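Local coordinates for DltD domain-containing protein (PDB 7D78), which probably acts as a thioesterase of alpha/beta hydrolase type that cyclises a polyketide chain into a medium-ring lactone, at residues I128-A141 against R149-F162. Numbering follows the deposited sequence.
Sequences ITLWGMSFGGTVSA and RVKALVMVCPILSF
Leu130 lies beside Leu153 and Gly132 beside Met155 in parallel register, and their backbone bonds go to Ala152, Val154 and Val156: each of the two gives its N-H to one carbonyl and offers its own carbonyl to the next N-H, as in Val156 N to Gly132 O (2.9 Å, 170° at the hydrogen). Ser134 N, just past the strand, extends the series to Val156 O at 2.7 Å. On one face the indole of Trp131, with CG anti to the backbone N (chi1 -174°), lies across two valines, CD1 meeting Val154 CG1 at 3.4 Å and CZ2 meeting Val156 CG2 at 3.8 Å. The other face receives helix 135-141. Gly137, without a side chain, brings its CA to 4.4 Å from Met155 CA, the axes of 135-141 and 150-156 approaching to 6.9 Å, and Leu153 reaches the helix at Ser140 and Ala141. Further along, Thr138 OG1 donates to Ile159 O at 2.7 Å from well above the carbonyl plane, tying the helix to the loop after the strand. Phe162 places CE1 at the edge of the Phe135 ring, 3.6 Å from its CE1.

Ser134 has positive phi (63°), as expected of a nucleophile elbow, here Gly132-Met133-Ser134-Phe135-Gly136. Its OG bonds His296 and a bound glycerol, consistent with a Ser-His-Asp triad completed by Asp267. The two strands of this beta-alpha-beta unit adjoin in the mixed sheet, between strands 51-57 and 259-264; helix 135-146 packs on one face, with helix 247-251 touching Thr138 and Ala141.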
loop_
_atom_site.group_PDB
_atom_site.type_symbol
_atom_site.label_atom_id
_atom_site.label_comp_id
_atom_site.label_asym_id
_atom_site.label_seq_id
_atom_site.Cartn_x
_atom_site.Cartn_y
_atom_site.Cartn_z
ATOM N N ILE A 128 -1.936 8.694 -24.504
ATOM C CA ILE A 128 -2.745 8.001 -23.498
ATOM C C ILE A 128 -3.109 8.980 -22.384
ATOM O O ILE A 128 -2.229 9.660 -21.838
ATOM C CB ILE A 128 -1.991 6.790 -22.913
ATOM C CG1 ILE A 128 -1.553 5.813 -24.009
ATOM C CG2 ILE A 128 -2.834 6.113 -21.835
ATOM C CD1 ILE A 128 -2.701 5.211 -24.827
ATOM N N THR A 129 -4.400 9.037 -22.033
ATOM C CA THR A 129 -4.919 9.838 -20.925
ATOM C C THR A 129 -5.605 8.919 -19.922
ATOM O O THR A 129 -6.287 7.965 -20.316
ATOM C CB THR A 129 -5.918 10.913 -21.425
ATOM O OG1 THR A 129 -5.203 11.942 -22.123
ATOM C CG2 THR A 129 -6.723 11.559 -20.256
ATOM N N LEU A 130 -5.392 9.182 -18.627
ATOM C CA LEU A 130 -6.114 8.490 -17.563
ATOM C C LEU A 130 -7.198 9.400 -17.000
ATOM O O LEU A 130 -6.943 10.572 -16.684
ATOM C CB LEU A 130 -5.186 8.032 -16.435
ATOM C CG LEU A 130 -4.183 6.912 -16.751
ATOM C CD1 LEU A 130 -3.560 6.374 -15.476
ATOM C CD2 LEU A 130 -4.801 5.779 -17.598
ATOM N N TRP A 131 -8.398 8.840 -16.870
ATOM C CA TRP A 131 -9.606 9.537 -16.451
ATOM C C TRP A 131 -10.218 8.721 -15.324
ATOM O O TRP A 131 -10.294 7.494 -15.419
ATOM C CB TRP A 131 -10.575 9.654 -17.643
ATOM C CG TRP A 131 -11.836 10.466 -17.453
ATOM C CD1 TRP A 131 -12.099 11.700 -17.983
ATOM C CD2 TRP A 131 -13.022 10.074 -16.745
ATOM N NE1 TRP A 131 -13.362 12.108 -17.633
ATOM C CE2 TRP A 131 -13.951 11.129 -16.874
ATOM C CE3 TRP A 131 -13.385 8.939 -16.004
ATOM C CZ2 TRP A 131 -15.221 11.087 -16.284
ATOM C CZ3 TRP A 131 -14.657 8.899 -15.417
ATOM C CH2 TRP A 131 -15.554 9.965 -15.567
ATOM N N GLY A 132 -10.634 9.381 -14.259
ATOM C CA GLY A 132 -11.207 8.659 -13.135
ATOM C C GLY A 132 -12.263 9.478 -12.440
ATOM O O GLY A 132 -12.143 10.702 -12.316
ATOM N N MET A 133 -13.302 8.796 -11.962
ATOM C CA MET A 133 -14.365 9.436 -11.204
ATOM C C MET A 133 -14.335 8.975 -9.756
ATOM O O MET A 133 -14.224 7.775 -9.484
ATOM C CB MET A 133 -15.739 9.136 -11.797
ATOM C CG MET A 133 -16.864 9.801 -11.010
ATOM S SD MET A 133 -18.270 10.071 -12.078
ATOM C CE MET A 133 -19.464 10.729 -10.905
ATOM N N SER A 134 -14.448 9.930 -8.833
ATOM C CA SER A 134 -14.594 9.638 -7.404
ATOM C C SER A 134 -13.325 8.913 -6.962
ATOM O O SER A 134 -12.224 9.378 -7.304
ATOM C CB SER A 134 -15.902 8.883 -7.182
ATOM O OG SER A 134 -16.114 8.618 -5.806
ATOM N N PHE A 135 -13.430 7.813 -6.213
ATOM C CA PHE A 135 -12.327 6.918 -5.870
ATOM C C PHE A 135 -11.426 6.615 -7.073
ATOM O O PHE A 135 -10.194 6.570 -6.940
ATOM C CB PHE A 135 -12.931 5.626 -5.289
ATOM C CG PHE A 135 -11.963 4.757 -4.543
ATOM C CD1 PHE A 135 -11.721 4.974 -3.198
ATOM C CD2 PHE A 135 -11.357 3.671 -5.166
ATOM C CE1 PHE A 135 -10.847 4.155 -2.490
ATOM C CE2 PHE A 135 -10.473 2.849 -4.466
ATOM C CZ PHE A 135 -10.218 3.095 -3.128
ATOM N N GLY A 136 -12.028 6.422 -8.253
ATOM C CA GLY A 136 -11.247 6.106 -9.439
ATOM C C GLY A 136 -10.368 7.247 -9.928
ATOM O O GLY A 136 -9.336 7.010 -10.566
ATOM N N GLY A 137 -10.774 8.493 -9.679
ATOM C CA GLY A 137 -9.895 9.608 -10.000
ATOM C C GLY A 137 -8.636 9.601 -9.154
ATOM O O GLY A 137 -7.537 9.880 -9.649
ATOM N N THR A 138 -8.778 9.265 -7.869
ATOM C CA THR A 138 -7.620 9.202 -6.984
ATOM C C THR A 138 -6.713 8.036 -7.362
ATOM O O THR A 138 -5.486 8.174 -7.375
ATOM C CB THR A 138 -8.100 9.094 -5.534
ATOM O OG1 THR A 138 -9.092 10.102 -5.293
ATOM C CG2 THR A 138 -6.950 9.280 -4.545
ATOM N N VAL A 139 -7.308 6.888 -7.692
ATOM C CA VAL A 139 -6.542 5.737 -8.172
ATOM C C VAL A 139 -5.771 6.111 -9.432
ATOM O O VAL A 139 -4.594 5.759 -9.592
ATOM C CB VAL A 139 -7.485 4.542 -8.430
ATOM C CG1 VAL A 139 -6.782 3.467 -9.278
ATOM C CG2 VAL A 139 -7.987 3.945 -7.118
ATOM N N SER A 140 -6.431 6.827 -10.351
ATOM C CA SER A 140 -5.784 7.191 -11.604
ATOM C C SER A 140 -4.574 8.089 -11.362
ATOM O O SER A 140 -3.563 7.983 -12.063
ATOM C CB SER A 140 -6.783 7.891 -12.537
ATOM O OG SER A 140 -7.879 7.059 -12.876
ATOM N N ALA A 141 -4.664 8.985 -10.383
ATOM C CA ALA A 141 -3.528 9.848 -10.073
ATOM C C ALA A 141 -2.325 9.032 -9.616
ATOM O O ALA A 141 -1.188 9.337 -9.988
ATOM C CB ALA A 141 -3.912 10.859 -9.002
ATOM N N ARG A 149 3.943 7.147 -19.564
ATOM C CA ARG A 149 3.082 6.985 -20.729
ATOM C C ARG A 149 1.771 7.733 -20.563
ATOM O O ARG A 149 1.099 8.030 -21.561
ATOM C CB ARG A 149 2.806 5.502 -20.991
ATOM C CG ARG A 149 4.060 4.683 -21.202
ATOM C CD ARG A 149 3.734 3.193 -21.228
ATOM N NE ARG A 149 3.171 2.762 -19.946
ATOM C CZ ARG A 149 2.655 1.556 -19.723
ATOM N NH1 ARG A 149 2.634 0.655 -20.701
ATOM N NH2 ARG A 149 2.141 1.258 -18.527
ATOM N N VAL A 150 1.389 8.029 -19.326
ATOM C CA VAL A 150 0.168 8.774 -19.048
ATOM C C VAL A 150 0.460 10.250 -19.309
ATOM O O VAL A 150 1.243 10.876 -18.589
ATOM C CB VAL A 150 -0.309 8.530 -17.614
ATOM C CG1 VAL A 150 -1.519 9.389 -17.281
ATOM C CG2 VAL A 150 -0.622 7.044 -17.438
ATOM N N LYS A 151 -0.158 10.803 -20.349
ATOM C CA LYS A 151 0.142 12.156 -20.809
ATOM C C LYS A 151 -0.804 13.210 -20.251
ATOM O O LYS A 151 -0.543 14.409 -20.415
ATOM C CB LYS A 151 0.108 12.198 -22.341
ATOM C CG LYS A 151 1.037 11.186 -22.997
ATOM C CD LYS A 151 2.497 11.430 -22.596
ATOM C CE LYS A 151 3.439 10.394 -23.223
ATOM N NZ LYS A 151 3.462 10.468 -24.719
ATOM N N ALA A 152 -1.897 12.798 -19.620
ATOM C CA ALA A 152 -2.807 13.723 -18.961
ATOM C C ALA A 152 -3.627 12.937 -17.954
ATOM O O ALA A 152 -3.826 11.726 -18.094
ATOM C CB ALA A 152 -3.738 14.436 -19.946
ATOM N N LEU A 153 -4.119 13.656 -16.953
ATOM C CA LEU A 153 -4.868 13.084 -15.844
ATOM C C LEU A 153 -6.124 13.917 -15.642
ATOM O O LEU A 153 -6.037 15.131 -15.443
ATOM C CB LEU A 153 -4.022 13.073 -14.572
ATOM C CG LEU A 153 -4.722 12.760 -13.254
ATOM C CD1 LEU A 153 -5.197 11.305 -13.255
ATOM C CD2 LEU A 153 -3.751 13.016 -12.103
ATOM N N VAL A 154 -7.285 13.275 -15.702
ATOM C CA VAL A 154 -8.557 13.932 -15.427
ATOM C C VAL A 154 -9.154 13.275 -14.199
ATOM O O VAL A 154 -9.436 12.071 -14.210
ATOM C CB VAL A 154 -9.519 13.836 -16.618
ATOM C CG1 VAL A 154 -10.882 14.391 -16.232
ATOM C CG2 VAL A 154 -8.940 14.586 -17.809
ATOM N N MET A 155 -9.330 14.055 -13.141
ATOM C CA MET A 155 -9.936 13.577 -11.906
ATOM C C MET A 155 -11.276 14.269 -11.719
ATOM O O MET A 155 -11.344 15.503 -11.647
ATOM C CB MET A 155 -9.037 13.846 -10.703
ATOM C CG MET A 155 -7.753 13.033 -10.682
ATOM S SD MET A 155 -6.858 13.313 -9.147
ATOM C CE MET A 155 -6.233 14.967 -9.403
ATOM N N VAL A 156 -12.334 13.478 -11.629
ATOM C CA VAL A 156 -13.665 13.987 -11.334
ATOM C C VAL A 156 -13.992 13.620 -9.894
ATOM O O VAL A 156 -13.937 12.441 -9.522
ATOM C CB VAL A 156 -14.705 13.425 -12.311
ATOM C CG1 VAL A 156 -16.104 13.939 -11.965
ATOM C CG2 VAL A 156 -14.312 13.782 -13.729
ATOM N N CYS A 157 -14.317 14.635 -9.091
ATOM C CA CYS A 157 -14.655 14.523 -7.672
ATOM C C CYS A 157 -13.785 13.493 -6.934
ATOM O O CYS A 157 -14.313 12.576 -6.298
ATOM C CB CYS A 157 -16.139 14.215 -7.486
ATOM S SG CYS A 157 -16.742 12.659 -8.239
ATOM N N PRO A 158 -12.459 13.626 -6.996
ATOM C CA PRO A 158 -11.604 12.648 -6.307
ATOM C C PRO A 158 -11.873 12.626 -4.807
ATOM O O PRO A 158 -12.111 13.662 -4.186
ATOM C CB PRO A 158 -10.184 13.141 -6.611
ATOM C CG PRO A 158 -10.341 14.599 -6.899
ATOM C CD PRO A 158 -11.671 14.717 -7.596
ATOM N N ILE A 159 -11.838 11.420 -4.228
ATOM C CA ILE A 159 -11.953 11.220 -2.788
ATOM C C ILE A 159 -10.551 11.005 -2.225
ATOM O O ILE A 159 -9.816 10.125 -2.687
ATOM C CB ILE A 159 -12.853 10.024 -2.441
ATOM C CG1 ILE A 159 -14.313 10.287 -2.811
ATOM C CG2 ILE A 159 -12.839 9.825 -0.940
ATOM C CD1 ILE A 159 -15.221 9.063 -2.549
ATOM N N LEU A 160 -10.188 11.782 -1.199
ATOM C CA LEU A 160 -8.816 11.813 -0.723
ATOM C C LEU A 160 -8.637 11.427 0.738
ATOM O O LEU A 160 -7.492 11.385 1.215
ATOM C CB LEU A 160 -8.219 13.207 -0.957
ATOM C CG LEU A 160 -8.211 13.646 -2.420
ATOM C CD1 LEU A 160 -8.010 15.157 -2.507
ATOM C CD2 LEU A 160 -7.112 12.916 -3.179
ATOM N N SER A 161 -9.713 11.140 1.462
ATOM C CA SER A 161 -9.625 10.661 2.835
ATOM C C SER A 161 -10.801 9.724 3.077
ATOM O O SER A 161 -11.792 9.750 2.338
ATOM C CB SER A 161 -9.634 11.814 3.850
ATOM O OG SER A 161 -10.831 12.567 3.729
ATOM N N PHE A 162 -10.686 8.895 4.122
ATOM C CA PHE A 162 -11.632 7.790 4.290
ATOM C C PHE A 162 -12.058 7.537 5.731
ATOM O O PHE A 162 -13.221 7.207 5.977
ATOM C CB PHE A 162 -11.028 6.522 3.678
ATOM C CG PHE A 162 -10.692 6.693 2.228
ATOM C CD1 PHE A 162 -11.685 6.559 1.260
ATOM C CD2 PHE A 162 -9.422 7.092 1.841
ATOM C CE1 PHE A 162 -11.407 6.768 -0.081
ATOM C CE2 PHE A 162 -9.129 7.303 0.503
ATOM C CZ PHE A 162 -10.123 7.134 -0.459
HETATM O O HOH W 1 0.976 8.093 -24.256
#